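Local coordinates for protein hydrogenase maturation factor (Thermoanaerobacter tengcongensis, PDB 3VTH) that probably transfers the carbamoyl group of carbamoyl phosphate, at the expense of ATP, to the C-terminal cysteine of HypE during [NiFe]-hydrogenase maturation, at residues 390-395 with 728-733; 419-424 with 737-742; 364-369 with 386-391; 489-494 with 696-701. One frame throughout, in Å; residues are numbered along the deposited sequence.

Contact 1: 390-395 with 728-733. With AP2 (phosphomethylphosphonic acid adenosyl ester), chain H.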
loop_
_atom_site.group_PDB
_atom_site.type_symbol
_atom_site.label_atom_id
_atom_site.label_comp_id
_atom_site.label_asym_id
_atom_site.label_seq_id
_atom_site.Cartn_x
_atom_site.Cartn_y
_atom_site.Cartn_z
ATOM N N GLN A 390 8.149 -6.151 -2.374
ATOM C CA GLN A 390 7.867 -7.429 -3.065
ATOM C C GLN A 390 7.208 -7.116 -4.413
ATOM O O GLN A 390 6.216 -6.350 -4.466
ATOM C CB GLN A 390 6.988 -8.356 -2.217
ATOM C CG GLN A 390 6.603 -9.688 -2.907
ATOM C CD GLN A 390 5.841 -10.641 -1.989
ATOM O OE1 GLN A 390 5.805 -10.466 -0.774
ATOM N NE2 GLN A 390 5.230 -11.664 -2.579
ATOM N N PRO A 391 7.765 -7.680 -5.504
ATOM C CA PRO A 391 7.232 -7.350 -6.820
ATOM C C PRO A 391 5.905 -8.047 -7.121
ATOM O O PRO A 391 5.560 -9.048 -6.482
ATOM C CB PRO A 391 8.317 -7.847 -7.770
ATOM C CG PRO A 391 8.944 -9.043 -7.012
ATOM C CD PRO A 391 8.947 -8.572 -5.588
ATOM N N ILE A 392 5.173 -7.488 -8.078
ATOM C CA ILE A 392 4.045 -8.161 -8.705
ATOM C C ILE A 392 4.603 -9.093 -9.786
ATOM O O ILE A 392 5.410 -8.683 -10.626
ATOM C CB ILE A 392 3.050 -7.140 -9.328
ATOM C CG1 ILE A 392 2.547 -6.135 -8.267
ATOM C CG2 ILE A 392 1.869 -7.841 -10.023
ATOM C CD1 ILE A 392 2.050 -6.758 -6.974
ATOM N N LEU A 393 4.172 -10.346 -9.749
ATOM C CA LEU A 393 4.631 -11.339 -10.711
ATOM C C LEU A 393 3.906 -11.182 -12.032
ATOM O O LEU A 393 2.663 -11.126 -12.080
ATOM C CB LEU A 393 4.454 -12.753 -10.155
ATOM C CG LEU A 393 5.198 -13.896 -10.867
ATOM C CD1 LEU A 393 6.698 -13.639 -10.895
ATOM C CD2 LEU A 393 4.885 -15.264 -10.226
ATOM N N LEU A 394 4.684 -11.076 -13.104
ATOM C CA LEU A 394 4.118 -11.053 -14.448
ATOM C C LEU A 394 4.155 -12.464 -15.060
ATOM O O LEU A 394 5.023 -13.253 -14.739
ATOM C CB LEU A 394 4.850 -10.021 -15.317
ATOM C CG LEU A 394 4.861 -8.598 -14.718
ATOM C CD1 LEU A 394 5.729 -7.621 -15.501
ATOM C CD2 LEU A 394 3.435 -8.053 -14.566
ATOM N N LYS A 395 3.200 -12.761 -15.936
ATOM C CA LYS A 395 3.100 -14.077 -16.596
ATOM C C LYS A 395 4.269 -14.315 -17.552
ATOM O O LYS A 395 4.816 -15.413 -17.623
ATOM C CB LYS A 395 1.756 -14.171 -17.332
ATOM C CG LYS A 395 1.511 -15.453 -18.118
ATOM C CD LYS A 395 0.329 -15.265 -19.084
ATOM C CE LYS A 395 0.240 -16.383 -20.128
ATOM N NZ LYS A 395 -0.088 -17.712 -19.513
ATOM N N SER A 728 -6.390 -5.790 -5.448
ATOM C CA SER A 728 -6.182 -6.497 -4.189
ATOM C C SER A 728 -4.750 -6.313 -3.646
ATOM O O SER A 728 -4.555 -5.943 -2.503
ATOM C CB SER A 728 -6.534 -7.986 -4.362
ATOM O OG SER A 728 -6.356 -8.689 -3.140
ATOM N N LYS A 729 -3.767 -6.563 -4.495
ATOM C CA LYS A 729 -2.341 -6.476 -4.157
ATOM C C LYS A 729 -1.808 -5.064 -4.284
ATOM O O LYS A 729 -0.829 -4.704 -3.611
ATOM C CB LYS A 729 -1.548 -7.382 -5.112
ATOM C CG LYS A 729 -1.821 -8.866 -4.857
ATOM C CD LYS A 729 -0.999 -9.750 -5.782
ATOM C CE LYS A 729 -1.052 -11.207 -5.345
ATOM N NZ LYS A 729 -2.443 -11.732 -5.244
ATOM N N VAL A 730 -2.432 -4.274 -5.167
ATOM C CA VAL A 730 -2.121 -2.836 -5.262
ATOM C C VAL A 730 -3.453 -2.094 -5.093
ATOM O O VAL A 730 -4.499 -2.716 -5.224
ATOM C CB VAL A 730 -1.364 -2.438 -6.581
ATOM C CG1 VAL A 730 -0.110 -3.336 -6.796
ATOM C CG2 VAL A 730 -2.284 -2.466 -7.817
ATOM N N PRO A 731 -3.416 -0.803 -4.738
ATOM C CA PRO A 731 -4.679 -0.106 -4.475
ATOM C C PRO A 731 -5.494 0.187 -5.754
ATOM O O PRO A 731 -4.928 0.277 -6.856
ATOM C CB PRO A 731 -4.227 1.211 -3.823
ATOM C CG PRO A 731 -2.835 0.900 -3.247
ATOM C CD PRO A 731 -2.254 0.013 -4.325
ATOM N N CYS A 732 -6.816 0.308 -5.589
ATOM C CA CYS A 732 -7.669 0.804 -6.655
ATOM C C CYS A 732 -7.554 2.328 -6.714
ATOM O O CYS A 732 -7.960 2.941 -7.695
ATOM C CB CYS A 732 -9.138 0.362 -6.452
ATOM S SG CYS A 732 -9.900 0.990 -4.924
ATOM N N ASN A 733 -6.991 2.935 -5.667
ATOM C CA ASN A 733 -6.691 4.379 -5.706
ATOM C C ASN A 733 -5.422 4.661 -6.521
ATOM O O ASN A 733 -4.846 3.741 -7.095
ATOM C CB ASN A 733 -6.633 4.993 -4.299
ATOM C CG ASN A 733 -5.473 4.446 -3.458
ATOM O OD1 ASN A 733 -4.323 4.365 -3.919
ATOM N ND2 ASN A 733 -5.774 4.087 -2.213
HETATM P PB AP2 H . -7.882 10.829 -8.589
HETATM O O1B AP2 H . -9.323 11.105 -8.239
HETATM O O2B AP2 H . -7.640 9.875 -9.718
HETATM O O3B AP2 H . -7.062 12.093 -8.638
HETATM C C3A AP2 H . -7.279 9.983 -7.103
HETATM P PA AP2 H . -7.995 8.341 -6.804
HETATM O O1A AP2 H . -7.104 7.846 -5.673
HETATM O O2A AP2 H . -8.203 7.473 -8.021
HETATM O "O5'" AP2 H . -9.483 8.643 -6.244
HETATM C "C5'" AP2 H . -9.594 9.233 -4.954
HETATM C "C4'" AP2 H . -11.019 9.731 -4.865
HETATM O "O4'" AP2 H . -11.904 8.622 -4.699
HETATM C "C3'" AP2 H . -11.254 10.609 -3.652
HETATM O "O3'" AP2 H . -10.776 11.938 -3.884
HETATM C "C2'" AP2 H . -12.762 10.505 -3.537
HETATM O "O2'" AP2 H . -13.314 11.442 -4.469
HETATM C "C1'" AP2 H . -13.054 9.060 -3.964
HETATM N N9 AP2 H . -13.278 8.271 -2.718
HETATM C C8 AP2 H . -12.387 8.010 -1.729
HETATM N N7 AP2 H . -12.954 7.303 -0.714
HETATM C C5 AP2 H . -14.243 7.095 -1.048
HETATM C C6 AP2 H . -15.413 6.423 -0.428
HETATM N N6 AP2 H . -15.315 5.804 0.776
HETATM N N1 AP2 H . -16.589 6.456 -1.114
HETATM C C2 AP2 H . -16.711 7.045 -2.323
HETATM N N3 AP2 H . -15.690 7.685 -2.935
HETATM C C4 AP2 H . -14.458 7.740 -2.355
#

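Contact 2: 419-424 with 737-742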
loop_
_atom_site.group_PDB
_atom_site.type_symbol
_atom_site.label_atom_id
_atom_site.label_comp_id
_atom_site.label_asym_id
_atom_site.label_seq_id
_atom_site.Cartn_x
_atom_site.Cartn_y
_atom_site.Cartn_z
ATOM N N HIS A 419 10.368 -11.072 -15.212
ATOM C CA HIS A 419 8.924 -11.173 -15.046
ATOM C C HIS A 419 8.412 -10.469 -13.797
ATOM O O HIS A 419 7.396 -10.871 -13.241
ATOM C CB HIS A 419 8.435 -12.622 -15.103
ATOM C CG HIS A 419 9.279 -13.580 -14.325
ATOM N ND1 HIS A 419 10.210 -14.400 -14.923
ATOM C CD2 HIS A 419 9.339 -13.847 -12.999
ATOM C CE1 HIS A 419 10.805 -15.139 -13.998
ATOM N NE2 HIS A 419 10.294 -14.821 -12.823
ATOM N N TYR A 420 9.097 -9.409 -13.368
ATOM C CA TYR A 420 8.630 -8.653 -12.201
ATOM C C TYR A 420 8.224 -7.223 -12.502
ATOM O O TYR A 420 8.849 -6.550 -13.308
ATOM C CB TYR A 420 9.695 -8.628 -11.104
ATOM C CG TYR A 420 10.161 -9.981 -10.620
ATOM C CD1 TYR A 420 9.287 -10.848 -9.968
ATOM C CD2 TYR A 420 11.489 -10.367 -10.763
ATOM C CE1 TYR A 420 9.721 -12.075 -9.492
ATOM C CE2 TYR A 420 11.933 -11.617 -10.297
ATOM C CZ TYR A 420 11.035 -12.449 -9.664
ATOM O OH TYR A 420 11.442 -13.664 -9.206
ATOM N N ALA A 421 7.171 -6.767 -11.823
ATOM C CA ALA A 421 6.832 -5.354 -11.780
ATOM C C ALA A 421 7.149 -4.918 -10.346
ATOM O O ALA A 421 6.439 -5.278 -9.408
ATOM C CB ALA A 421 5.354 -5.140 -12.107
ATOM N N PHE A 422 8.275 -4.235 -10.195
ATOM C CA PHE A 422 8.700 -3.697 -8.919
ATOM C C PHE A 422 7.979 -2.378 -8.708
ATOM O O PHE A 422 8.475 -1.320 -9.119
ATOM C CB PHE A 422 10.207 -3.452 -8.926
ATOM C CG PHE A 422 11.027 -4.715 -8.909
ATOM C CD1 PHE A 422 11.177 -5.447 -7.726
ATOM C CD2 PHE A 422 11.655 -5.168 -10.067
ATOM C CE1 PHE A 422 11.948 -6.638 -7.704
ATOM C CE2 PHE A 422 12.428 -6.336 -10.057
ATOM C CZ PHE A 422 12.577 -7.074 -8.881
ATOM N N ILE A 423 6.791 -2.445 -8.122
ATOM C CA ILE A 423 6.066 -1.228 -7.765
ATOM C C ILE A 423 6.643 -0.693 -6.429
ATOM O O ILE A 423 6.881 -1.455 -5.471
ATOM C CB ILE A 423 4.524 -1.462 -7.707
ATOM C CG1 ILE A 423 3.782 -0.132 -7.478
ATOM C CG2 ILE A 423 4.167 -2.501 -6.632
ATOM C CD1 ILE A 423 2.226 -0.205 -7.659
ATOM N N SER A 424 6.917 0.602 -6.381
ATOM C CA SER A 424 7.564 1.176 -5.210
ATOM C C SER A 424 6.593 1.202 -4.054
ATOM O O SER A 424 5.365 1.164 -4.245
ATOM C CB SER A 424 8.031 2.602 -5.503
ATOM O OG SER A 424 6.951 3.536 -5.487
ATOM N N ILE A 737 -1.811 3.193 -9.919
ATOM C CA ILE A 737 -1.713 3.692 -11.306
ATOM C C ILE A 737 -0.414 3.253 -12.027
ATOM O O ILE A 737 -0.458 2.860 -13.177
ATOM C CB ILE A 737 -1.857 5.236 -11.319
ATOM C CG1 ILE A 737 -3.337 5.648 -11.128
ATOM C CG2 ILE A 737 -1.237 5.874 -12.537
ATOM C CD1 ILE A 737 -4.257 5.391 -12.340
ATOM N N SER A 738 0.722 3.314 -11.334
ATOM C CA SER A 738 2.006 2.970 -11.951
ATOM C C SER A 738 2.077 1.531 -12.477
ATOM O O SER A 738 2.721 1.276 -13.485
ATOM C CB SER A 738 3.154 3.256 -10.980
ATOM O OG SER A 738 3.088 2.359 -9.877
ATOM N N LEU A 739 1.418 0.586 -11.808
ATOM C CA LEU A 739 1.381 -0.791 -12.304
ATOM C C LEU A 739 0.613 -0.898 -13.636
ATOM O O LEU A 739 1.061 -1.591 -14.570
ATOM C CB LEU A 739 0.807 -1.747 -11.258
ATOM C CG LEU A 739 0.671 -3.205 -11.700
ATOM C CD1 LEU A 739 2.079 -3.869 -12.014
ATOM C CD2 LEU A 739 -0.091 -4.016 -10.681
ATOM N N GLY A 740 -0.525 -0.203 -13.717
ATOM C CA GLY A 740 -1.302 -0.142 -14.954
ATOM C C GLY A 740 -0.537 0.513 -16.096
ATOM O O GLY A 740 -0.525 -0.021 -17.217
ATOM N N GLN A 741 0.108 1.654 -15.818
ATOM C CA GLN A 741 0.951 2.321 -16.819
ATOM C C GLN A 741 2.029 1.376 -17.330
ATOM O O GLN A 741 2.313 1.347 -18.525
ATOM C CB GLN A 741 1.655 3.559 -16.254
ATOM C CG GLN A 741 0.746 4.713 -15.828
ATOM C CD GLN A 741 1.504 5.782 -15.053
ATOM O OE1 GLN A 741 2.514 5.492 -14.391
ATOM N NE2 GLN A 741 1.004 7.030 -15.112
ATOM N N ALA A 742 2.634 0.626 -16.409
ATOM C CA ALA A 742 3.728 -0.295 -16.744
ATOM C C ALA A 742 3.280 -1.396 -17.688
ATOM O O ALA A 742 3.939 -1.647 -18.686
ATOM C CB ALA A 742 4.358 -0.896 -15.471
#

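Contact 3: 364-369 with 386-391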
loop_
_atom_site.group_PDB
_atom_site.type_symbol
_atom_site.label_atom_id
_atom_site.label_comp_id
_atom_site.label_asym_id
_atom_site.label_seq_id
_atom_site.Cartn_x
_atom_site.Cartn_y
_atom_site.Cartn_z
ATOM N N ASN A 364 16.361 2.770 3.844
ATOM C CA ASN A 364 15.217 3.026 2.996
ATOM C C ASN A 364 13.995 3.268 3.865
ATOM O O ASN A 364 13.455 2.335 4.457
ATOM C CB ASN A 364 14.986 1.826 2.052
ATOM C CG ASN A 364 16.239 1.474 1.239
ATOM O OD1 ASN A 364 16.796 0.371 1.368
ATOM N ND2 ASN A 364 16.707 2.419 0.430
ATOM N N ARG A 365 13.550 4.516 3.955
ATOM C CA ARG A 365 12.383 4.798 4.800
ATOM C C ARG A 365 11.150 4.207 4.120
ATOM O O ARG A 365 11.142 4.030 2.891
ATOM C CB ARG A 365 12.226 6.309 5.018
ATOM C CG ARG A 365 11.422 7.014 3.921
ATOM C CD ARG A 365 11.594 8.490 4.060
ATOM N NE ARG A 365 12.892 8.936 3.562
ATOM C CZ ARG A 365 13.456 10.085 3.906
ATOM N NH1 ARG A 365 12.843 10.897 4.771
ATOM N NH2 ARG A 365 14.640 10.412 3.413
ATOM N N ILE A 366 10.118 3.881 4.909
ATOM C CA ILE A 366 8.906 3.269 4.371
ATOM C C ILE A 366 7.752 3.416 5.362
ATOM O O ILE A 366 7.897 3.119 6.536
ATOM C CB ILE A 366 9.145 1.761 3.969
ATOM C CG1 ILE A 366 7.900 1.130 3.339
ATOM C CG2 ILE A 366 9.649 0.924 5.170
ATOM C CD1 ILE A 366 8.205 -0.168 2.486
ATOM N N ASP A 367 6.613 3.909 4.887
ATOM C CA ASP A 367 5.449 4.087 5.756
ATOM C C ASP A 367 4.775 2.776 6.140
ATOM O O ASP A 367 4.984 1.755 5.493
ATOM C CB ASP A 367 4.431 4.991 5.051
ATOM C CG ASP A 367 4.817 6.450 5.135
ATOM O OD1 ASP A 367 4.816 7.003 6.255
ATOM O OD2 ASP A 367 5.152 7.034 4.085
ATOM N N ASP A 368 3.936 2.816 7.167
ATOM C CA ASP A 368 3.061 1.684 7.467
ATOM C C ASP A 368 2.099 1.439 6.308
ATOM O O ASP A 368 1.653 2.388 5.653
ATOM C CB ASP A 368 2.242 1.954 8.739
ATOM C CG ASP A 368 3.110 2.149 9.968
ATOM O OD1 ASP A 368 4.275 1.663 9.982
ATOM O OD2 ASP A 368 2.624 2.818 10.918
ATOM N N SER A 369 1.810 0.169 6.043
ATOM C CA SER A 369 0.785 -0.197 5.065
ATOM C C SER A 369 -0.597 -0.024 5.691
ATOM O O SER A 369 -0.733 -0.058 6.914
ATOM C CB SER A 369 0.955 -1.652 4.624
ATOM O OG SER A 369 2.117 -1.791 3.831
ATOM N N GLY A 386 6.138 -4.035 4.922
ATOM C CA GLY A 386 5.632 -5.413 5.014
ATOM C C GLY A 386 5.112 -5.983 3.703
ATOM O O GLY A 386 4.990 -7.204 3.579
ATOM N N TYR A 387 4.837 -5.113 2.722
ATOM C CA TYR A 387 4.407 -5.530 1.375
ATOM C C TYR A 387 5.438 -5.137 0.318
ATOM O O TYR A 387 6.014 -5.990 -0.344
ATOM C CB TYR A 387 3.039 -4.922 1.017
ATOM C CG TYR A 387 1.886 -5.459 1.837
ATOM C CD1 TYR A 387 0.938 -6.330 1.263
ATOM C CD2 TYR A 387 1.758 -5.129 3.197
ATOM C CE1 TYR A 387 -0.121 -6.834 2.022
ATOM C CE2 TYR A 387 0.708 -5.630 3.962
ATOM C CZ TYR A 387 -0.234 -6.475 3.374
ATOM O OH TYR A 387 -1.289 -6.943 4.145
ATOM N N ALA A 388 5.651 -3.836 0.147
ATOM C CA ALA A 388 6.746 -3.352 -0.669
ATOM C C ALA A 388 8.064 -3.690 0.021
ATOM O O ALA A 388 8.163 -3.623 1.251
ATOM C CB ALA A 388 6.632 -1.842 -0.887
ATOM N N PRO A 389 9.105 -3.993 -0.766
ATOM C CA PRO A 389 9.155 -3.899 -2.220
ATOM C C PRO A 389 8.924 -5.240 -2.957
ATOM O O PRO A 389 9.489 -5.451 -4.036
ATOM C CB PRO A 389 10.590 -3.452 -2.455
ATOM C CG PRO A 389 11.367 -4.251 -1.386
ATOM C CD PRO A 389 10.423 -4.332 -0.191
ATOM N N GLN A 390 8.149 -6.151 -2.374
ATOM C CA GLN A 390 7.867 -7.429 -3.065
ATOM C C GLN A 390 7.208 -7.116 -4.413
ATOM O O GLN A 390 6.216 -6.350 -4.466
ATOM C CB GLN A 390 6.988 -8.356 -2.217
ATOM C CG GLN A 390 6.603 -9.688 -2.907
ATOM C CD GLN A 390 5.841 -10.641 -1.989
ATOM O OE1 GLN A 390 5.805 -10.466 -0.774
ATOM N NE2 GLN A 390 5.230 -11.664 -2.579
ATOM N N PRO A 391 7.765 -7.680 -5.504
ATOM C CA PRO A 391 7.232 -7.350 -6.820
ATOM C C PRO A 391 5.905 -8.047 -7.121
ATOM O O PRO A 391 5.560 -9.048 -6.482
ATOM C CB PRO A 391 8.317 -7.847 -7.770
ATOM C CG PRO A 391 8.944 -9.043 -7.012
ATOM C CD PRO A 391 8.947 -8.572 -5.588
#

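Contact 4: 489-494 with 696-701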
loop_
_atom_site.group_PDB
_atom_site.type_symbol
_atom_site.label_atom_id
_atom_site.label_comp_id
_atom_site.label_asym_id
_atom_site.label_seq_id
_atom_site.Cartn_x
_atom_site.Cartn_y
_atom_site.Cartn_z
ATOM N N ALA A 489 -6.033 -1.287 -16.025
ATOM C CA ALA A 489 -4.886 -2.156 -16.321
ATOM C C ALA A 489 -4.162 -2.626 -15.056
ATOM O O ALA A 489 -3.631 -3.744 -15.037
ATOM C CB ALA A 489 -3.897 -1.453 -17.243
ATOM N N SER A 490 -4.140 -1.789 -14.016
ATOM C CA SER A 490 -3.514 -2.170 -12.742
ATOM C C SER A 490 -4.181 -3.415 -12.164
ATOM O O SER A 490 -3.500 -4.323 -11.677
ATOM C CB SER A 490 -3.481 -1.014 -11.724
ATOM O OG SER A 490 -4.747 -0.746 -11.118
ATOM N N CYS A 491 -5.506 -3.457 -12.237
ATOM C CA CYS A 491 -6.255 -4.638 -11.813
ATOM C C CYS A 491 -6.032 -5.819 -12.771
ATOM O O CYS A 491 -5.784 -6.939 -12.322
ATOM C CB CYS A 491 -7.739 -4.304 -11.673
ATOM S SG CYS A 491 -8.743 -5.713 -11.211
ATOM N N MET A 492 -6.083 -5.575 -14.083
ATOM C CA MET A 492 -5.786 -6.633 -15.065
ATOM C C MET A 492 -4.423 -7.287 -14.813
ATOM O O MET A 492 -4.305 -8.516 -14.854
ATOM C CB MET A 492 -5.840 -6.086 -16.494
ATOM C CG MET A 492 -7.225 -5.621 -16.944
ATOM S SD MET A 492 -7.209 -4.818 -18.562
ATOM C CE MET A 492 -6.853 -6.255 -19.590
ATOM N N ALA A 493 -3.405 -6.460 -14.573
ATOM C CA ALA A 493 -2.057 -6.927 -14.238
ATOM C C ALA A 493 -2.015 -7.934 -13.062
ATOM O O ALA A 493 -1.324 -8.945 -13.143
ATOM C CB ALA A 493 -1.140 -5.723 -13.936
ATOM N N GLU A 494 -2.735 -7.638 -11.974
ATOM C CA GLU A 494 -2.793 -8.513 -10.778
ATOM C C GLU A 494 -3.433 -9.828 -11.100
ATOM O O GLU A 494 -3.103 -10.857 -10.495
ATOM C CB GLU A 494 -3.703 -7.941 -9.685
ATOM C CG GLU A 494 -3.354 -6.649 -9.112
ATOM C CD GLU A 494 -4.084 -6.426 -7.794
ATOM O OE1 GLU A 494 -4.322 -7.413 -7.047
ATOM O OE2 GLU A 494 -4.431 -5.267 -7.522
ATOM N N LYS A 696 -16.171 -10.225 -18.742
ATOM C CA LYS A 696 -15.237 -9.849 -17.685
ATOM C C LYS A 696 -15.385 -8.367 -17.383
ATOM O O LYS A 696 -15.393 -7.530 -18.307
ATOM C CB LYS A 696 -13.790 -10.143 -18.081
ATOM C CG LYS A 696 -13.442 -11.651 -18.184
ATOM C CD LYS A 696 -11.939 -11.832 -18.326
ATOM C CE LYS A 696 -11.530 -13.317 -18.407
ATOM N NZ LYS A 696 -12.063 -14.003 -19.607
ATOM N N VAL A 697 -15.508 -8.062 -16.092
ATOM C CA VAL A 697 -15.678 -6.700 -15.616
ATOM C C VAL A 697 -14.596 -6.399 -14.591
ATOM O O VAL A 697 -14.406 -7.172 -13.639
ATOM C CB VAL A 697 -17.035 -6.503 -14.932
ATOM C CG1 VAL A 697 -17.168 -5.053 -14.405
ATOM C CG2 VAL A 697 -18.180 -6.837 -15.888
ATOM N N VAL A 698 -13.898 -5.281 -14.792
ATOM C CA VAL A 698 -12.866 -4.811 -13.878
ATOM C C VAL A 698 -13.349 -3.524 -13.191
ATOM O O VAL A 698 -13.794 -2.583 -13.858
ATOM C CB VAL A 698 -11.535 -4.526 -14.637
ATOM C CG1 VAL A 698 -10.521 -3.849 -13.721
ATOM C CG2 VAL A 698 -10.955 -5.811 -15.219
ATOM N N LEU A 699 -13.238 -3.484 -11.864
ATOM C CA LEU A 699 -13.606 -2.302 -11.100
ATOM C C LEU A 699 -12.353 -1.699 -10.512
ATOM O O LEU A 699 -11.617 -2.379 -9.797
ATOM C CB LEU A 699 -14.585 -2.658 -9.960
ATOM C CG LEU A 699 -15.756 -3.593 -10.296
ATOM C CD1 LEU A 699 -16.477 -4.047 -8.999
ATOM C CD2 LEU A 699 -16.740 -2.928 -11.243
ATOM N N SER A 700 -12.088 -0.435 -10.825
ATOM C CA SER A 700 -10.912 0.244 -10.247
ATOM C C SER A 700 -11.138 1.758 -10.162
ATOM O O SER A 700 -12.187 2.255 -10.566
ATOM C CB SER A 700 -9.643 -0.098 -11.046
ATOM O OG SER A 700 -8.478 0.286 -10.323
ATOM N N GLY A 701 -10.151 2.483 -9.643
ATOM C CA GLY A 701 -10.313 3.903 -9.376
ATOM C C GLY A 701 -10.639 4.050 -7.906
ATOM O O GLY A 701 -11.226 3.152 -7.296
#

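Contact 1: 390-395 with 728-733
I392 and K729 are the closest pair along the two backbones, with 8.0 Å between their CA atoms, so only side chains bridge the gap. I392 does this with CG1 and CD1. CG1 stands beside the backbone N (chi1 -57°) and the next torsion (chi2 -49°) bends the chain again, which carries CD1 over to the loop. There CD1 rests against two carbons at equal distance: it is 4.1 Å from CB of K729 and 4.1 Å from CG1 of V730. V730 comes in from an oblique direction, and its CG1 meets both CG1 and CD1 of I392. K729 contributes little. Only its CB touches the isoleucine; the rest of the chain leads away to the exposed side.

The segments belong to the Kae1-like part of the protein, which is related to the actin-type ATPases. Residues 392-393 form an outermost strand of the first-subdomain sheet, next to strand 420-423. Residues 728-733 are the loop between strand 723-726 and helix 737-749. Polar groups outside the segments tie the two backbones in place. R383 reaches both, with NH2 on the carbonyl of Q390 and NH1 on that of K729. The carboxylate of E494 takes the backbone N-H groups of S728, K729 and V730. At the far end of the loop N733 lines the nucleotide pocket, and its CB lies 3.2 Å from O1A of the bound AP2.

Contact 2: 419-424 with 737-742
I423 and A421 of strand 420-423 face S738 and L739 on the first turn of the C-terminal helix. Strand and helix run roughly antiparallel, at 147°, with their axes 9.1 Å apart at closest approach. I423 and L739 carry the larger share of the contact. From the backbone of I423 its CB points toward the helix. CG2 branches off and does not meet the helix. CG1 extends the chain away from the backbone N (chi1 -174°) and comes 3.5 Å from OG of S738. CD1 continues outward in the same extended line (chi2 170°). It touches two residues at once: it is 3.5 Å from S738 OG and 4.2 Å from CB of L739. The I423 and L739 side chains cross at about a right angle. The serine oxygen beside these carbons has its own polar partner, the hydroxyl of T412, so it can sit in an apolar setting.

L739 reaches the strand at a second point. Its CD1 lies 3.5 Å from CB of A421. F422, between the two strand contacts, turns its side chain to the other face, where its ring stacks with F450. I737 also leaves the contact and packs on H483 and H487, two ligands of the iron ion. A helix packed on a sheet face, roughly antiparallel to the strand beneath and probably joining the two Kae1-like subdomains, fits the actin-type ATPase fold, with the S738 side chain about 12 Å from the iron ion.

Contact 3: 364-369 with 386-391
S369 and I366 meet Y387 and A388 where the YrdC-like domain passes its chain on to the Kae1-like domain. Residues 364-369 lead into strand 370-374 of the YrdC-like sheet and carry D367, a magnesium-binding residue of this protein. Residues 386-391 lead from that domain towards strand 392-393. Both are loops here, and the touching residues are all buried.

The tight part is S369 on the tyrosine ring. OG of S369 lies 3.4 Å from CD2 of Y387 and CB lies 3.8 Å from the same carbon, in an oblique approach. The serine is held by outside bonds: OG pairs with the backbone N of A384 and the carbonyl O of R385. OG stands beside its own backbone N (chi1 -70°), which turns it toward residues 384-385. R280 makes a cation-pi contact with the ring and also bonds the carbonyl of G386 through NH1. G386 itself has a positive phi of 87°, a conformation suited to glycine.

The second part is somewhat looser. CD1 of I366 is 3.7 Å from the carbonyl O of A388 and 4.1 Å from its CB. Towards the ends the segments diverge. R365 is partly exposed, and Q390 and P391, also partly exposed, follow the chain away. The direction of that exit is set by a type VI beta turn with a cis peptide bond between A388 and P389. It is closed by a hydrogen bond of 3.0 Å from N of Q390 to O of Y387.

Contact 4: 489-494 with 696-701
V698 stands over C491 and M492, and its two methyls divide these partners between them. CG1 points at the cysteine. It lies 3.5 Å from CB of C491, tighter than usual for two carbons, and 3.6 Å from SG. The sulfur swings alongside the same methyl because it is turned away from the backbone N (chi1 178°). CG2 meets M492 instead, at 4.1 Å from CG. The methionine and valine side chains cross at about a right angle, and M492 bends further out at its third torsion (chi3 70°).

This places the end of helix 483-494 against strand 696-700, at 119° and with 8.1 Å between the axes. The helix-on-sheet packing is consistent with an interface between the two subdomains of the actin-like Kae1 region. The strand lies between 501-507 and 723-726 in a parallel arrangement, and V697 and L699 turn to the opposite face, where helix 707-719 packs.

Nearer the iron site the facing side chains become polar. OG of S490 and OG of S700 are 4.0 Å apart, too far to bond each other. S490 is bonded to the backbone O of H487 and to OD1 of N727. S700 makes weak bonds to the same carbonyl and to ND2 of N727. H487 is an iron ligand, so both serines touch the backbone of a first-shell residue.

In the fold
Contacts 1 and 2 share a sheet edge: N of L394 and O of H419 are 2.7 Å apart, and the contact centres lie about 7 Å from each other. Contact 3 runs straight into contact 1 through Q390 and P391, and P391 also packs on Y420 and F422 of contact 2. E494 joins contact 4 to the loop of contact 1. L739 of contact 2 packs on S490 and A493 of contact 4. Contact 1 reaches AP2 directly through N733. Contact 4 is near the iron and nucleotide site, with the S700 side chain about 8 Å from both iron and AP2, whereas S738 of contact 2 is about 12 Å from AP2. Contacts 3 and 4 do not touch.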